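Local coordinates for protein Rho guanine nucleotide exchange factor 11 (Homo sapiens, PDB 5JHH) that probably activates Rho-family GTPases by promoting exchange of their bound guanine nucleotide, using a catalytic RhoGEF (DH) domain joined to a PH domain, at residues P68-P71 with E72-E75; A14-T17 with Q18-D22; V348-T351 with S352-N356. All blocks are in the same frame, centred on the assembly; numbering follows the deposited sequence.

All three contacts sit where a helix begins. In chain order come interaction 2, at the first turn of helix 18-54; interaction 1, at the start of helix 70-89; and interaction 3, where strand 345-348 gives way to helix 352-368. Interaction 1 belongs to the helical RhoGEF domain, and its side chains Leu70 and Ile74 pack on helix 18-54, whose first turn is interaction 2, about 38 Å away between centres. Interaction 3 belongs to the PH domain, about 42 Å from interaction 1 and 51 Å from interaction 2 between centres. No two touch, nearest atoms being at least about 26 Å apart; each is a separate local helix start, and interaction 3 also meets another protein chain.

Interaction 1 of 3, residues P68-P71 with E72-E75; sequences PNLP and ELIE
The carboxylate of Glu72 folds back beside the ring of Pro71, OE1 lying 3.4 Å from Pro71 CD. The Glu72 chain places CG beside its own backbone N and then bends at chi2 (85°), which turns the acid back toward the start of the helix, where OE1 also comes within 3.4 Å of Asn69 CA. On another side of the turn Leu70 and Ile74 slant across each other, Leu70 CG 4.2 Å from Ile74 CD1, and both pack on helix 18-54, Leu70 on Tyr49, Ile74 on Leu41 and each on Asp45. The backbone of the first turn is tied by Leu73 N to Asn69 O (3.0 Å), a bond lying in the carbonyl plane. Ile74 N to Leu70 O follows at 2.9 Å, with the donor nearly in line with the C=O bond. Asn69 holds the N-cap position without capping: its ND2 donates to Val116 O, tying the helix start to helix 107-121. Glu72 probably does part of the electrostatic work instead, since a negative charge beside the first turn would interact favourably with the helix dipole, while Leu70 and Ile74 supply the apolar face toward Tyr49 and Leu41.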
ATOM      1  N   PRO A  68      -3.063  20.554   2.733  1.00 25.31           N
ATOM      2  CA  PRO A  68      -4.354  21.215   2.513  1.00 24.33           C
ATOM      3  C   PRO A  68      -5.149  21.672   3.710  1.00 27.56           C
ATOM      4  O   PRO A  68      -5.776  22.682   3.633  1.00 30.60           O
ATOM      5  CB  PRO A  68      -5.171  20.163   1.806  1.00 26.08           C
ATOM      6  CG  PRO A  68      -4.213  19.349   1.125  1.00 26.50           C
ATOM      7  CD  PRO A  68      -3.203  19.140   2.136  1.00 24.80           C
ATOM      8  N   ASN A  69      -5.160  20.901   4.779  1.00 26.40           N
ATOM      9  CA  ASN A  69      -6.105  21.068   5.840  1.00 24.67           C
ATOM     10  C   ASN A  69      -5.566  20.477   7.114  1.00 26.49           C
ATOM     11  O   ASN A  69      -6.228  19.767   7.804  1.00 25.43           O
ATOM     12  CB  ASN A  69      -7.385  20.369   5.443  1.00 25.33           C
ATOM     13  CG  ASN A  69      -7.163  18.913   5.144  1.00 28.56           C
ATOM     14  OD1 ASN A  69      -6.079  18.481   4.998  1.00 27.90           O
ATOM     15  ND2 ASN A  69      -8.201  18.190   5.043  1.00 27.97           N
ATOM     16  N   LEU A  70      -4.330  20.794   7.398  1.00 24.43           N
ATOM     17  CA  LEU A  70      -3.623  20.245   8.515  1.00 25.97           C
ATOM     18  C   LEU A  70      -4.227  20.591   9.865  1.00 28.39           C
ATOM     19  O   LEU A  70      -4.355  19.739  10.696  1.00 28.75           O
ATOM     20  CB  LEU A  70      -2.151  20.628   8.460  1.00 24.22           C
ATOM     21  CG  LEU A  70      -1.213  19.996   9.470  1.00 23.90           C
ATOM     22  CD1 LEU A  70      -1.309  18.515   9.493  1.00 21.47           C
ATOM     23  CD2 LEU A  70       0.222  20.391   9.288  1.00 23.72           C
ATOM     24  N   PRO A  71      -4.597  21.938  10.033  1.00 27.67           N
ATOM     25  CA  PRO A  71      -5.182  22.222  11.343  1.00 25.41           C
ATOM     26  C   PRO A  71      -6.471  21.491  11.610  1.00 26.36           C
ATOM     27  O   PRO A  71      -6.736  21.187  12.725  1.00 25.68           O
ATOM     28  CB  PRO A  71      -5.435  23.712  11.323  1.00 25.23           C
ATOM     29  CG  PRO A  71      -4.500  24.246  10.371  1.00 26.25           C
ATOM     30  CD  PRO A  71      -4.534  23.280   9.286  1.00 25.14           C
ATOM     31  N   GLU A  72      -7.233  21.216  10.577  1.00 25.59           N
ATOM     32  CA  GLU A  72      -8.490  20.481  10.678  1.00 29.44           C
ATOM     33  C   GLU A  72      -8.197  19.038  11.009  1.00 26.15           C
ATOM     34  O   GLU A  72      -8.892  18.415  11.813  1.00 26.26           O
ATOM     35  CB  GLU A  72      -9.260  20.543   9.363  1.00 33.71           C
ATOM     36  CG  GLU A  72      -9.904  21.893   9.073  1.00 42.06           C
ATOM     37  CD  GLU A  72      -9.017  22.972   8.403  1.00 48.75           C
ATOM     38  OE1 GLU A  72      -7.764  22.867   8.201  1.00 44.12           O
ATOM     39  OE2 GLU A  72      -9.633  24.008   8.073  1.00 61.90           O
ATOM     40  N   LEU A  73      -7.176  18.509  10.352  1.00 23.11           N
ATOM     41  CA  LEU A  73      -6.733  17.148  10.576  1.00 26.51           C
ATOM     42  C   LEU A  73      -6.292  16.941  12.004  1.00 23.31           C
ATOM     43  O   LEU A  73      -6.730  16.019  12.662  1.00 26.50           O
ATOM     44  CB  LEU A  73      -5.607  16.779   9.629  1.00 25.08           C
ATOM     45  CG  LEU A  73      -5.237  15.311   9.609  1.00 24.23           C
ATOM     46  CD1 LEU A  73      -6.410  14.469   9.164  1.00 23.03           C
ATOM     47  CD2 LEU A  73      -4.103  15.137   8.610  1.00 28.14           C
ATOM     48  N   ILE A  74      -5.550  17.893  12.518  1.00 22.95           N
ATOM     49  CA  ILE A  74      -5.090  17.828  13.881  1.00 24.91           C
ATOM     50  C   ILE A  74      -6.256  17.844  14.873  1.00 27.18           C
ATOM     51  O   ILE A  74      -6.262  17.065  15.843  1.00 25.74           O
ATOM     52  CB  ILE A  74      -4.134  18.987  14.148  1.00 25.89           C
ATOM     53  CG1 ILE A  74      -2.772  18.669  13.513  1.00 27.32           C
ATOM     54  CG2 ILE A  74      -4.060  19.330  15.618  1.00 22.70           C
ATOM     55  CD1 ILE A  74      -1.770  19.829  13.589  1.00 27.64           C
ATOM     56  N   GLU A  75      -7.233  18.712  14.640  1.00 27.00           N
ATOM     57  CA  GLU A  75      -8.407  18.762  15.500  1.00 29.08           C
ATOM     58  C   GLU A  75      -9.318  17.488  15.447  1.00 28.22           C
ATOM     59  O   GLU A  75      -9.823  17.034  16.454  1.00 27.15           O
ATOM     60  CB  GLU A  75      -9.178  20.029  15.188  1.00 33.93           C
ATOM     61  CG  GLU A  75     -10.353  20.327  16.127  1.00 42.30           C
ATOM     62  CD  GLU A  75     -10.013  20.173  17.604  1.00 44.61           C
ATOM     63  OE1 GLU A  75      -8.844  20.406  18.012  1.00 47.48           O
ATOM     64  OE2 GLU A  75     -10.933  19.772  18.342  1.00 53.38           O
TER

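Interaction 2 of 3, residues A14-T17 with Q18-D22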
ATOM      1  N   ALA A  14      -4.349  -8.504  39.177  1.00 88.95           N
ATOM      2  CA  ALA A  14      -4.627  -9.874  39.646  1.00 84.53           C
ATOM      3  C   ALA A  14      -6.102 -10.196  39.510  1.00 82.51           C
ATOM      4  O   ALA A  14      -6.464 -11.297  39.079  1.00 82.86           O
ATOM      5  CB  ALA A  14      -4.170 -10.063  41.083  1.00 82.70           C
ATOM      6  N   GLY A  15      -6.934  -9.195  39.813  1.00 75.28           N
ATOM      7  CA  GLY A  15      -8.381  -9.317  39.748  1.00 75.81           C
ATOM      8  C   GLY A  15      -8.945  -9.871  38.448  1.00 80.29           C
ATOM      9  O   GLY A  15     -10.064 -10.386  38.423  1.00 83.95           O
ATOM     10  N   LEU A  16      -8.175  -9.802  37.367  1.00 71.31           N
ATOM     11  CA  LEU A  16      -8.754  -9.942  36.036  1.00 63.14           C
ATOM     12  C   LEU A  16      -8.402 -11.231  35.301  1.00 56.14           C
ATOM     13  O   LEU A  16      -7.388 -11.870  35.558  1.00 56.73           O
ATOM     14  CB  LEU A  16      -8.328  -8.755  35.176  1.00 59.21           C
ATOM     15  CG  LEU A  16      -8.493  -7.398  35.854  1.00 57.91           C
ATOM     16  CD1 LEU A  16      -7.747  -6.334  35.073  1.00 53.05           C
ATOM     17  CD2 LEU A  16      -9.968  -7.039  36.001  1.00 60.31           C
ATOM     18  N   THR A  17      -9.258 -11.573  34.355  1.00 50.11           N
ATOM     19  CA  THR A  17      -9.017 -12.684  33.450  1.00 52.48           C
ATOM     20  C   THR A  17      -8.001 -12.318  32.358  1.00 55.21           C
ATOM     21  O   THR A  17      -7.792 -11.147  32.060  1.00 51.12           O
ATOM     22  CB  THR A  17     -10.336 -13.141  32.781  1.00 61.21           C
ATOM     23  OG1 THR A  17     -10.042 -13.773  31.535  1.00 70.65           O
ATOM     24  CG2 THR A  17     -11.313 -11.960  32.507  1.00 55.82           C
ATOM     25  N   GLN A  18      -7.401 -13.332  31.744  1.00 55.41           N
ATOM     26  CA  GLN A  18      -6.453 -13.145  30.638  1.00 60.49           C
ATOM     27  C   GLN A  18      -7.090 -12.378  29.470  1.00 61.12           C
ATOM     28  O   GLN A  18      -6.459 -11.513  28.868  1.00 58.28           O
ATOM     29  CB  GLN A  18      -5.949 -14.513  30.134  1.00 61.53           C
ATOM     30  CG  GLN A  18      -4.759 -14.492  29.162  1.00 61.33           C
ATOM     31  CD  GLN A  18      -3.489 -13.871  29.744  1.00 69.32           C
ATOM     32  OE1 GLN A  18      -2.527 -13.636  29.020  1.00 73.08           O
ATOM     33  NE2 GLN A  18      -3.475 -13.610  31.052  1.00 71.66           N
ATOM     34  N   ARG A  19      -8.321 -12.749  29.137  1.00 56.44           N
ATOM     35  CA  ARG A  19      -9.090 -12.069  28.121  1.00 54.90           C
ATOM     36  C   ARG A  19      -9.238 -10.592  28.455  1.00 51.11           C
ATOM     37  O   ARG A  19      -9.023  -9.757  27.604  1.00 49.83           O
ATOM     38  CB  ARG A  19     -10.466 -12.703  27.987  1.00 61.64           C
ATOM     39  CG  ARG A  19     -11.218 -12.323  26.718  1.00 69.30           C
ATOM     40  CD  ARG A  19     -12.665 -12.787  26.776  1.00 70.22           C
ATOM     41  NE  ARG A  19     -13.247 -13.025  25.455  1.00 77.92           N
ATOM     42  CZ  ARG A  19     -12.904 -14.020  24.638  1.00 80.98           C
ATOM     43  NH1 ARG A  19     -13.511 -14.148  23.464  1.00 78.32           N
ATOM     44  NH2 ARG A  19     -11.946 -14.879  24.977  1.00 89.63           N
ATOM     45  N   GLU A  20      -9.586 -10.262  29.687  1.00 46.35           N
ATOM     46  CA  GLU A  20      -9.799  -8.877  30.045  1.00 48.66           C
ATOM     47  C   GLU A  20      -8.471  -8.116  30.190  1.00 49.71           C
ATOM     48  O   GLU A  20      -8.409  -6.902  29.997  1.00 48.49           O
ATOM     49  CB  GLU A  20     -10.636  -8.764  31.319  1.00 54.58           C
ATOM     50  CG  GLU A  20     -10.747  -7.350  31.908  1.00 63.48           C
ATOM     51  CD  GLU A  20     -11.451  -6.330  30.997  1.00 63.69           C
ATOM     52  OE1 GLU A  20     -12.608  -5.967  31.287  1.00 63.87           O
ATOM     53  OE2 GLU A  20     -10.847  -5.862  30.010  1.00 64.57           O
ATOM     54  N   ILE A  21      -7.403  -8.828  30.515  1.00 52.08           N
ATOM     55  CA  ILE A  21      -6.087  -8.228  30.510  1.00 46.59           C
ATOM     56  C   ILE A  21      -5.751  -7.837  29.067  1.00 45.51           C
ATOM     57  O   ILE A  21      -5.265  -6.750  28.810  1.00 39.52           O
ATOM     58  CB  ILE A  21      -5.008  -9.215  30.976  1.00 49.21           C
ATOM     59  CG1 ILE A  21      -5.284  -9.738  32.396  1.00 57.25           C
ATOM     60  CG2 ILE A  21      -3.627  -8.559  30.893  1.00 45.63           C
ATOM     61  CD1 ILE A  21      -4.527  -9.006  33.492  1.00 60.97           C
ATOM     62  N   ASP A  22      -5.989  -8.766  28.141  1.00 41.85           N
ATOM     63  CA  ASP A  22      -5.615  -8.588  26.752  1.00 44.47           C
ATOM     64  C   ASP A  22      -6.423  -7.474  26.104  1.00 44.23           C
ATOM     65  O   ASP A  22      -5.870  -6.696  25.351  1.00 37.64           O
ATOM     66  CB  ASP A  22      -5.798  -9.887  25.962  1.00 47.70           C
ATOM     67  CG  ASP A  22      -4.815 -10.971  26.395  1.00 50.33           C
ATOM     68  OD1 ASP A  22      -4.093 -10.756  27.391  1.00 48.55           O
ATOM     69  OD2 ASP A  22      -4.802 -12.052  25.771  1.00 54.92           O
TER
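An N-capped helix start, reinforced by an apolar contact across the cap, opens helix 18-54, with Thr17 as the N-cap residue. Thr17 OG1 accepts a weak, bent hydrogen bond from Arg19 N at 3.1 Å, the N-H...O angle being 134°. The torsion that sets the hydroxyl opposite the backbone N (chi1 155°) turns it toward the first-turn amides and leaves the methyl to face Glu20. There Thr17 CG2 meets Glu20 CB at 3.5 Å, the two side chains crossing at about a right angle. Glu20 then bends at chi2, and its OE2 takes a hydrogen bond from Gln24 NE2, one turn further along. Before the cap, Leu16 reaches forward to the same turn: its CD2 lies 4.2 Å from Glu20 CG, and its CB is equally far from Ile21 CD1. Ile21 is the buried member of the group and also touches Gln5 and Val13, while Leu16 touches Trp4, so the N-terminal loop folds against this end of the helix. Ile21 N donates to Thr17 O at 2.8 Å, although the position of that oxygen is less certain. A serine in place of Ile21 would probably leave Leu16 CB and the loop residues Gln5 and Val13 without their apolar partner, opening a gap beside the cap. Leu16 stands just before the N-cap and Ile21 at the fourth helical position, the pairing that defines a hydrophobic staple around a threonine N-cap.

Interaction 3 of 3, residues V348-T351 with S352-N356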
ATOM      1  N   VAL A 348      -0.362  -9.878 -25.204  1.00 35.23           N
ATOM      2  CA  VAL A 348       0.513 -10.640 -24.291  1.00 38.88           C
ATOM      3  C   VAL A 348       0.998  -9.754 -23.128  1.00 37.41           C
ATOM      4  O   VAL A 348       1.575  -8.698 -23.328  1.00 33.95           O
ATOM      5  CB  VAL A 348       1.733 -11.273 -25.033  1.00 41.96           C
ATOM      6  CG1 VAL A 348       2.416 -12.364 -24.189  1.00 43.07           C
ATOM      7  CG2 VAL A 348       1.300 -11.861 -26.353  1.00 41.89           C
ATOM      8  N   ALA A 349       0.739 -10.241 -21.924  1.00 40.34           N
ATOM      9  CA  ALA A 349       1.056  -9.581 -20.665  1.00 39.36           C
ATOM     10  C   ALA A 349       2.395 -10.087 -20.157  1.00 40.08           C
ATOM     11  O   ALA A 349       2.938 -11.053 -20.673  1.00 38.14           O
ATOM     12  CB  ALA A 349      -0.030  -9.906 -19.650  1.00 39.19           C
ATOM     13  N   LEU A 350       2.905  -9.460 -19.109  1.00 43.13           N
ATOM     14  CA  LEU A 350       4.266  -9.756 -18.647  1.00 42.70           C
ATOM     15  C   LEU A 350       4.322 -11.096 -17.977  1.00 36.10           C
ATOM     16  O   LEU A 350       5.313 -11.754 -18.040  1.00 38.39           O
ATOM     17  CB  LEU A 350       4.773  -8.690 -17.665  1.00 43.38           C
ATOM     18  CG  LEU A 350       4.715  -7.218 -18.086  1.00 47.68           C
ATOM     19  CD1 LEU A 350       4.620  -6.311 -16.845  1.00 50.32           C
ATOM     20  CD2 LEU A 350       5.871  -6.812 -19.005  1.00 45.30           C
ATOM     21  N   THR A 351       3.265 -11.481 -17.290  1.00 36.75           N
ATOM     22  CA  THR A 351       3.263 -12.752 -16.591  1.00 34.50           C
ATOM     23  C   THR A 351       1.879 -13.356 -16.623  1.00 32.81           C
ATOM     24  O   THR A 351       0.926 -12.727 -17.040  1.00 30.63           O
ATOM     25  CB  THR A 351       3.683 -12.570 -15.109  1.00 38.41           C
ATOM     26  OG1 THR A 351       2.714 -11.774 -14.408  1.00 34.78           O
ATOM     27  CG2 THR A 351       5.094 -11.881 -15.005  1.00 38.39           C
ATOM     28  N   SER A 352       1.759 -14.566 -16.108  1.00 33.61           N
ATOM     29  CA  SER A 352       0.470 -15.164 -16.013  1.00 37.53           C
ATOM     30  C   SER A 352      -0.398 -14.321 -15.079  1.00 38.85           C
ATOM     31  O   SER A 352      -1.558 -14.042 -15.408  1.00 38.70           O
ATOM     32  CB  SER A 352       0.574 -16.611 -15.540  1.00 36.38           C
ATOM     33  OG  SER A 352       1.004 -16.688 -14.207  1.00 36.22           O
ATOM     34  N   SER A 353       0.192 -13.869 -13.966  1.00 35.24           N
ATOM     35  CA  SER A 353      -0.527 -13.030 -12.968  1.00 41.02           C
ATOM     36  C   SER A 353      -1.084 -11.772 -13.591  1.00 36.30           C
ATOM     37  O   SER A 353      -2.253 -11.444 -13.419  1.00 37.12           O
ATOM     38  CB  SER A 353       0.366 -12.630 -11.786  1.00 39.48           C
ATOM     39  OG  SER A 353      -0.279 -11.665 -10.961  1.00 34.80           O
ATOM     40  N   ASP A 354      -0.241 -11.106 -14.358  1.00 36.15           N
ATOM     41  CA  ASP A 354      -0.647  -9.918 -15.034  1.00 35.78           C
ATOM     42  C   ASP A 354      -1.783 -10.146 -15.987  1.00 37.65           C
ATOM     43  O   ASP A 354      -2.636  -9.267 -16.200  1.00 33.30           O
ATOM     44  CB  ASP A 354       0.504  -9.345 -15.801  1.00 40.98           C
ATOM     45  CG  ASP A 354       0.731  -7.903 -15.453  1.00 57.79           C
ATOM     46  OD1 ASP A 354       1.141  -7.617 -14.256  1.00 51.21           O
ATOM     47  OD2 ASP A 354       0.407  -7.083 -16.359  1.00 59.10           O
ATOM     48  N   LYS A 355      -1.718 -11.294 -16.646  1.00 38.92           N
ATOM     49  CA  LYS A 355      -2.734 -11.670 -17.578  1.00 37.27           C
ATOM     50  C   LYS A 355      -4.042 -11.933 -16.831  1.00 39.96           C
ATOM     51  O   LYS A 355      -5.086 -11.443 -17.262  1.00 31.75           O
ATOM     52  CB  LYS A 355      -2.279 -12.858 -18.397  1.00 40.55           C
ATOM     53  CG  LYS A 355      -3.285 -13.325 -19.444  1.00 41.31           C
ATOM     54  CD  LYS A 355      -3.913 -14.616 -18.979  1.00 40.94           C
ATOM     55  CE  LYS A 355      -5.364 -14.688 -19.390  1.00 44.42           C
ATOM     56  NZ  LYS A 355      -5.975 -15.869 -18.715  1.00 46.25           N
ATOM     57  N   ASN A 356      -3.989 -12.660 -15.708  1.00 36.69           N
ATOM     58  CA  ASN A 356      -5.151 -12.745 -14.856  1.00 37.87           C
ATOM     59  C   ASN A 356      -5.721 -11.370 -14.482  1.00 37.87           C
ATOM     60  O   ASN A 356      -6.916 -11.163 -14.550  1.00 33.91           O
ATOM     61  CB  ASN A 356      -4.869 -13.544 -13.584  1.00 40.19           C
ATOM     62  CG  ASN A 356      -4.395 -14.964 -13.864  1.00 41.46           C
ATOM     63  OD1 ASN A 356      -3.791 -15.595 -12.995  1.00 43.50           O
ATOM     64  ND2 ASN A 356      -4.667 -15.479 -15.059  1.00 39.03           N
TER
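Thr351, the N-cap residue of helix 352-368, turns its hydroxyl inward over the first turn, and Asp354, three residues on, offers its backbone amide to it, as to a capping hydroxyl. With OG1 set between the backbone N and the carbonyl carbon (chi1 65°), the oxygen receives Asp354 N at 3.0 Å in a nearly straight bond, the N-H...O angle being 167°. The same oxygen lies 3.6 Å from Asp354 CB, so the hydroxyl rests against the base of that side chain. Thr351 O adds a second tie, accepting Lys355 N at 3.0 Å from a donor tilted out of the carbonyl plane. Ala349 points its methyl at the helix from the strand side: its CB stands 3.9 Å from both Asp354 CB and Lys355 CB, a small group wedged against the bases of two longer chains. Lys355 CG is opposite its backbone N, and the chain then bends away to give NZ a hydrogen bond with Ser323 OG. Ser353 is buried, its OG hydrogen-bonded to the backbone of another protein chain, so this capped turn also forms part of an intermolecular surface. The residues leading into the helix lie against strand 254-263, Val348 by backbone pairing with Thr261, Ala349 on Leu260 and Leu350 on Pro259; from them the C-terminal helix follows, linked directly to strand 345-348 of the PH-domain sheet.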